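Local coordinates for protein ectoine dioxygenase (Sphingopyxis alaskensis, PDB 4MHR) that catalyses the iron(II)- and 2-oxoglutarate-dependent hydroxylation of L-ectoine to 5-hydroxyectoine, a compatible solute that protects cells against osmotic stress, at residues K141-R147 with S255-P261; L175-P181 with T238-G242. One frame throughout, in Å; residues are numbered along the deposited sequence.

How the contacts relate
Both contacts join loops at strand ends of the cupin fold, on the same side of the chain's centre, with their own centres 14 Å apart and nearest atoms about 6 Å apart. Contact 1 is the more superficial, its centre 20 Å from that of the chain, whereas contact 2 lies at 15 Å and is partly buried. Each has a single antiparallel bridge. In contact 1 a lysine ammonium and a phenylalanine ring add side-chain chemistry to the backbone bonds; in contact 2 all three hydrogen bonds across the segments are backbone to backbone, padded by proline and leucine. Arg-264 connects them, bonding the backbone of Lys-141 and the side chain of Asn-179.

Contact 1: K141-R147 with S255-P261; sequences KPGFKGR and SNGNITP
Gly-146 and Asn-258 form a single antiparallel bridge of the hydrogen-bonded kind, their CA atoms 4.3 Å apart, and Asn-258 N donates to Gly-146 O at 2.8 Å. A second backbone bond, Phe-144 N to Thr-260 O at 2.7 Å, lies on the Pro-261 side of the bridge. Beyond it the Phe-144 ring lies against Pro-261: Pro-261 CA sits over one ring face, 3.9 Å from the centroid and 20° off the normal, a CH-pi contact, while CZ of Phe-144 meets CB of Pro-261 at 3.5 Å. These loops follow strands 131-141 and 253-255 of the cupin fold, the second just past the iron ligand His-253, and Lys-141 is a 2-oxoglutarate-binding residue. With CG anti to the backbone N (chi1 160°) and bends at chi3 and chi4, the lysine carries its CE across Asn-258 CB at 3.8 Å and delivers NZ to Asn-256 O at 3.0 Å, almost in line with the C=O bond (166°). Gly-184 O takes a second bond from the ammonium. A methionine in place of Lys-141 would probably leave the Asn-256 and Gly-184 carbonyls without this donor and take a binding group from the 2-oxoglutarate site. The Asn-258 amide stays mainly with its own loop: OD1 receives Thr-260 OG1 at 2.7 Å, in the carbonyl plane on a lone pair, plus a weak bond from Thr-260 N, and ND2 bonds Phe-262 O, which together limit rotation of the amide.

Contact 2: L175-P181 with T238-G242; sequences LLAENTP and TGKPG
Two backbone bonds close a hydrogen-bonded antiparallel pair at Asn-179 and Gly-239: Asn-179 N to Gly-239 O at 3.1 Å and Gly-239 N to Asn-179 O at 3.2 Å. The two segments continue the pairing of neighbouring strands of the cupin fold's seven-stranded antiparallel sheet: 175-181 leaves strand 169-175, and the loop segment 238-242 leads into strand 244-248. At the sheet end Gly-242 N gives Leu-175 O a short, nearly straight bond of 2.6 Å. Pro-241 fills the interval between these two sites of bonding. Its CG packs 3.6 Å from Glu-178 N and close to Ala-177 C, and its ring also touches Val-66 and Gln-70 of helix 63-78, so the proline is held between the loop and that helix. Leu-175 reaches the glycine instead, CD1 lying 3.6 Å from Gly-239 O. Gly-239 has phi 170° and psi 169°, where a CB would be forced against the preceding carbonyl oxygen. Glu-178 extends over the Gly-239 to Lys-240 peptide: with CG anti to the backbone N (chi1 162°) and a bend at chi2, its carboxylate brings OE1 to 3.8 Å from Lys-240 CA. The ammonium of Lys-240 has its salt bridge elsewhere, with Asp-59. Asn-179 likewise turns its amide away from the pairing, OD1 accepting from Arg-264 NE. At the far end Thr-238 lies beside the chain of 179-181, its methyl CG2 3.6 Å from Thr-180 O.

Contact 1: K141-R147 with S255-P261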
loop_
_atom_site.group_PDB
_atom_site.type_symbol
_atom_site.label_atom_id
_atom_site.label_comp_id
_atom_site.label_asym_id
_atom_site.label_seq_id
_atom_site.Cartn_x
_atom_site.Cartn_y
_atom_site.Cartn_z
ATOM N N LYS A 141 -9.324 4.465 11.178
ATOM C CA LYS A 141 -10.716 4.213 10.747
ATOM C C LYS A 141 -11.424 3.907 12.072
ATOM O O LYS A 141 -11.142 2.855 12.696
ATOM C CB LYS A 141 -10.776 3.013 9.805
ATOM C CG LYS A 141 -12.142 2.334 9.637
ATOM C CD LYS A 141 -12.022 0.899 9.116
ATOM C CE LYS A 141 -13.126 0.551 8.137
ATOM N NZ LYS A 141 -12.640 -0.446 7.133
ATOM N N PRO A 142 -12.253 4.842 12.545
ATOM C CA PRO A 142 -12.868 4.613 13.853
ATOM C C PRO A 142 -13.843 3.443 13.883
ATOM O O PRO A 142 -14.371 3.030 12.871
ATOM C CB PRO A 142 -13.677 5.891 14.079
ATOM C CG PRO A 142 -14.072 6.295 12.681
ATOM C CD PRO A 142 -12.822 6.040 11.889
ATOM N N GLY A 143 -14.098 2.986 15.081
ATOM C CA GLY A 143 -15.205 2.095 15.346
ATOM C C GLY A 143 -16.522 2.773 15.072
ATOM O O GLY A 143 -16.574 4.008 14.954
ATOM N N PHE A 144 -17.567 1.952 14.944
ATOM C CA PHE A 144 -18.996 2.358 14.876
ATOM C C PHE A 144 -19.421 3.020 13.601
ATOM O O PHE A 144 -20.473 2.663 13.014
ATOM C CB PHE A 144 -19.381 3.259 16.027
ATOM C CG PHE A 144 -19.123 2.681 17.342
ATOM C CD1 PHE A 144 -19.963 1.666 17.843
ATOM C CD2 PHE A 144 -18.127 3.197 18.144
ATOM C CE1 PHE A 144 -19.735 1.153 19.106
ATOM C CE2 PHE A 144 -17.896 2.661 19.400
ATOM C CZ PHE A 144 -18.715 1.666 19.891
ATOM N N LYS A 145 -18.644 3.992 13.161
ATOM C CA LYS A 145 -18.979 4.625 11.863
ATOM C C LYS A 145 -17.866 4.548 10.798
ATOM O O LYS A 145 -17.818 5.382 9.844
ATOM C CB LYS A 145 -19.450 6.078 12.095
ATOM C CG LYS A 145 -20.944 6.163 12.494
ATOM C CD LYS A 145 -21.127 6.178 14.027
ATOM C CE LYS A 145 -22.522 5.790 14.595
ATOM N NZ LYS A 145 -22.482 5.733 16.116
ATOM N N GLY A 146 -16.995 3.541 10.949
ATOM C CA GLY A 146 -16.049 3.171 9.890
ATOM C C GLY A 146 -16.637 3.026 8.489
ATOM O O GLY A 146 -17.513 2.173 8.206
ATOM N N ARG A 147 -16.052 3.758 7.552
ATOM C CA ARG A 147 -16.487 3.723 6.150
ATOM C C ARG A 147 -15.759 2.651 5.318
ATOM O O ARG A 147 -14.625 2.199 5.646
ATOM C CB ARG A 147 -16.182 5.075 5.525
ATOM C CG ARG A 147 -16.755 6.275 6.270
ATOM C CD ARG A 147 -18.242 6.393 6.023
ATOM N NE ARG A 147 -18.566 6.066 4.635
ATOM C CZ ARG A 147 -19.802 5.964 4.154
ATOM N NH1 ARG A 147 -20.859 6.211 4.925
ATOM N NH2 ARG A 147 -19.968 5.644 2.875
ATOM N N SER A 255 -12.111 -2.475 1.298
ATOM C CA SER A 255 -12.593 -2.928 2.616
ATOM C C SER A 255 -14.017 -2.563 2.824
ATOM O O SER A 255 -14.526 -1.551 2.222
ATOM C CB SER A 255 -11.722 -2.384 3.769
ATOM O OG SER A 255 -11.662 -0.991 3.686
ATOM N N ASN A 256 -14.715 -3.422 3.603
ATOM C CA ASN A 256 -16.077 -3.077 4.058
ATOM C C ASN A 256 -15.970 -2.033 5.130
ATOM O O ASN A 256 -14.866 -1.726 5.660
ATOM C CB ASN A 256 -16.825 -4.282 4.597
ATOM C CG ASN A 256 -17.196 -5.277 3.511
ATOM O OD1 ASN A 256 -16.873 -6.474 3.579
ATOM N ND2 ASN A 256 -17.852 -4.796 2.499
ATOM N N GLY A 257 -17.100 -1.424 5.490
ATOM C CA GLY A 257 -17.065 -0.513 6.611
ATOM C C GLY A 257 -16.947 -1.237 7.965
ATOM O O GLY A 257 -16.735 -2.414 8.022
ATOM N N ASN A 258 -17.088 -0.500 9.067
ATOM C CA ASN A 258 -16.851 -1.050 10.397
ATOM C C ASN A 258 -17.854 -0.426 11.388
ATOM O O ASN A 258 -17.755 0.768 11.766
ATOM C CB ASN A 258 -15.391 -0.787 10.818
ATOM C CG ASN A 258 -15.087 -1.241 12.224
ATOM O OD1 ASN A 258 -15.661 -2.236 12.704
ATOM N ND2 ASN A 258 -14.171 -0.528 12.906
ATOM N N ILE A 259 -18.834 -1.229 11.793
ATOM C CA ILE A 259 -19.784 -0.844 12.842
ATOM C C ILE A 259 -19.287 -1.339 14.173
ATOM O O ILE A 259 -19.842 -0.975 15.190
ATOM C CB ILE A 259 -21.230 -1.337 12.561
ATOM C CG1 ILE A 259 -21.363 -2.892 12.561
ATOM C CG2 ILE A 259 -21.751 -0.733 11.255
ATOM C CD1 ILE A 259 -22.770 -3.386 12.920
ATOM N N THR A 260 -18.233 -2.155 14.186
ATOM C CA THR A 260 -17.714 -2.589 15.484
ATOM C C THR A 260 -17.123 -1.483 16.313
ATOM O O THR A 260 -16.698 -0.444 15.778
ATOM C CB THR A 260 -16.697 -3.737 15.442
ATOM O OG1 THR A 260 -15.371 -3.271 15.192
ATOM C CG2 THR A 260 -17.121 -4.849 14.399
ATOM N N PRO A 261 -17.088 -1.699 17.633
ATOM C CA PRO A 261 -16.397 -0.722 18.447
ATOM C C PRO A 261 -14.884 -0.721 18.224
ATOM O O PRO A 261 -14.212 0.043 18.825
ATOM C CB PRO A 261 -16.683 -1.202 19.891
ATOM C CG PRO A 261 -17.953 -2.025 19.763
ATOM C CD PRO A 261 -17.682 -2.761 18.461
#

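Contact 2: L175-P181 with T238-G242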
loop_
_atom_site.group_PDB
_atom_site.type_symbol
_atom_site.label_atom_id
_atom_site.label_comp_id
_atom_site.label_asym_id
_atom_site.label_seq_id
_atom_site.Cartn_x
_atom_site.Cartn_y
_atom_site.Cartn_z
ATOM N N LEU A 175 0.180 -3.096 10.586
ATOM C CA LEU A 175 -1.024 -2.990 11.441
ATOM C C LEU A 175 -0.670 -2.446 12.836
ATOM O O LEU A 175 0.301 -2.859 13.442
ATOM C CB LEU A 175 -1.741 -4.310 11.592
ATOM C CG LEU A 175 -2.078 -5.039 10.309
ATOM C CD1 LEU A 175 -2.867 -6.278 10.707
ATOM C CD2 LEU A 175 -2.853 -4.195 9.328
ATOM N N LEU A 176 -1.389 -1.421 13.259
ATOM C CA LEU A 176 -1.142 -0.758 14.563
ATOM C C LEU A 176 -2.282 -0.967 15.530
ATOM O O LEU A 176 -2.150 -0.706 16.703
ATOM C CB LEU A 176 -0.919 0.712 14.382
ATOM C CG LEU A 176 0.318 1.094 13.537
ATOM C CD1 LEU A 176 0.297 2.556 13.193
ATOM C CD2 LEU A 176 1.578 0.792 14.280
ATOM N N ALA A 177 -3.389 -1.474 15.028
ATOM C CA ALA A 177 -4.502 -1.939 15.823
ATOM C C ALA A 177 -4.841 -3.237 15.161
ATOM O O ALA A 177 -4.762 -3.330 13.886
ATOM C CB ALA A 177 -5.671 -1.003 15.687
ATOM N N GLU A 178 -5.250 -4.196 15.983
ATOM C CA GLU A 178 -5.648 -5.537 15.507
ATOM C C GLU A 178 -6.690 -5.468 14.405
ATOM O O GLU A 178 -7.707 -4.756 14.547
ATOM C CB GLU A 178 -6.250 -6.414 16.636
ATOM C CG GLU A 178 -7.071 -7.638 16.150
ATOM C CD GLU A 178 -6.361 -8.985 16.232
ATOM O OE1 GLU A 178 -5.545 -9.159 17.155
ATOM O OE2 GLU A 178 -6.622 -9.884 15.377
ATOM N N ASN A 179 -6.444 -6.250 13.353
ATOM C CA ASN A 179 -7.483 -6.584 12.376
ATOM C C ASN A 179 -8.068 -7.952 12.574
ATOM O O ASN A 179 -7.286 -8.936 12.589
ATOM C CB ASN A 179 -6.947 -6.452 10.953
ATOM C CG ASN A 179 -7.140 -5.028 10.434
ATOM O OD1 ASN A 179 -8.121 -4.361 10.771
ATOM N ND2 ASN A 179 -6.251 -4.576 9.647
ATOM N N THR A 180 -9.417 -7.987 12.715
ATOM C CA THR A 180 -10.164 -9.197 12.926
ATOM C C THR A 180 -10.995 -9.411 11.698
ATOM O O THR A 180 -10.996 -8.602 10.748
ATOM C CB THR A 180 -11.072 -9.161 14.162
ATOM O OG1 THR A 180 -12.306 -8.510 13.841
ATOM C CG2 THR A 180 -10.391 -8.433 15.324
ATOM N N PRO A 181 -11.719 -10.507 11.689
ATOM C CA PRO A 181 -12.567 -10.658 10.528
ATOM C C PRO A 181 -13.715 -9.584 10.499
ATOM O O PRO A 181 -14.289 -9.361 9.441
ATOM C CB PRO A 181 -13.066 -12.096 10.660
ATOM C CG PRO A 181 -12.061 -12.747 11.565
ATOM C CD PRO A 181 -11.700 -11.707 12.540
ATOM N N THR A 238 -5.544 -10.948 8.277
ATOM C CA THR A 238 -5.801 -10.405 9.609
ATOM C C THR A 238 -4.507 -10.535 10.365
ATOM O O THR A 238 -3.549 -11.134 9.872
ATOM C CB THR A 238 -6.972 -11.099 10.364
ATOM O OG1 THR A 238 -6.816 -12.506 10.316
ATOM C CG2 THR A 238 -8.341 -10.760 9.708
ATOM N N GLY A 239 -4.442 -9.893 11.522
ATOM C CA GLY A 239 -3.302 -10.053 12.367
ATOM C C GLY A 239 -3.265 -9.089 13.510
ATOM O O GLY A 239 -4.008 -8.136 13.554
ATOM N N LYS A 240 -2.358 -9.356 14.431
ATOM C CA LYS A 240 -2.166 -8.456 15.582
ATOM C C LYS A 240 -1.283 -7.281 15.175
ATOM O O LYS A 240 -0.592 -7.319 14.129
ATOM C CB LYS A 240 -1.539 -9.223 16.752
ATOM C CG LYS A 240 -0.216 -9.883 16.416
ATOM C CD LYS A 240 0.405 -10.524 17.645
ATOM C CE LYS A 240 1.870 -10.854 17.414
ATOM N NZ LYS A 240 2.007 -11.968 16.443
ATOM N N PRO A 241 -1.308 -6.233 15.982
ATOM C CA PRO A 241 -0.474 -5.106 15.700
ATOM C C PRO A 241 0.988 -5.520 15.455
ATOM O O PRO A 241 1.521 -6.432 16.111
ATOM C CB PRO A 241 -0.608 -4.273 16.980
ATOM C CG PRO A 241 -1.968 -4.591 17.489
ATOM C CD PRO A 241 -2.105 -6.032 17.223
ATOM N N GLY A 242 1.624 -4.886 14.466
ATOM C CA GLY A 242 2.997 -5.246 14.095
ATOM C C GLY A 242 3.078 -6.180 12.879
ATOM O O GLY A 242 4.086 -6.201 12.199
#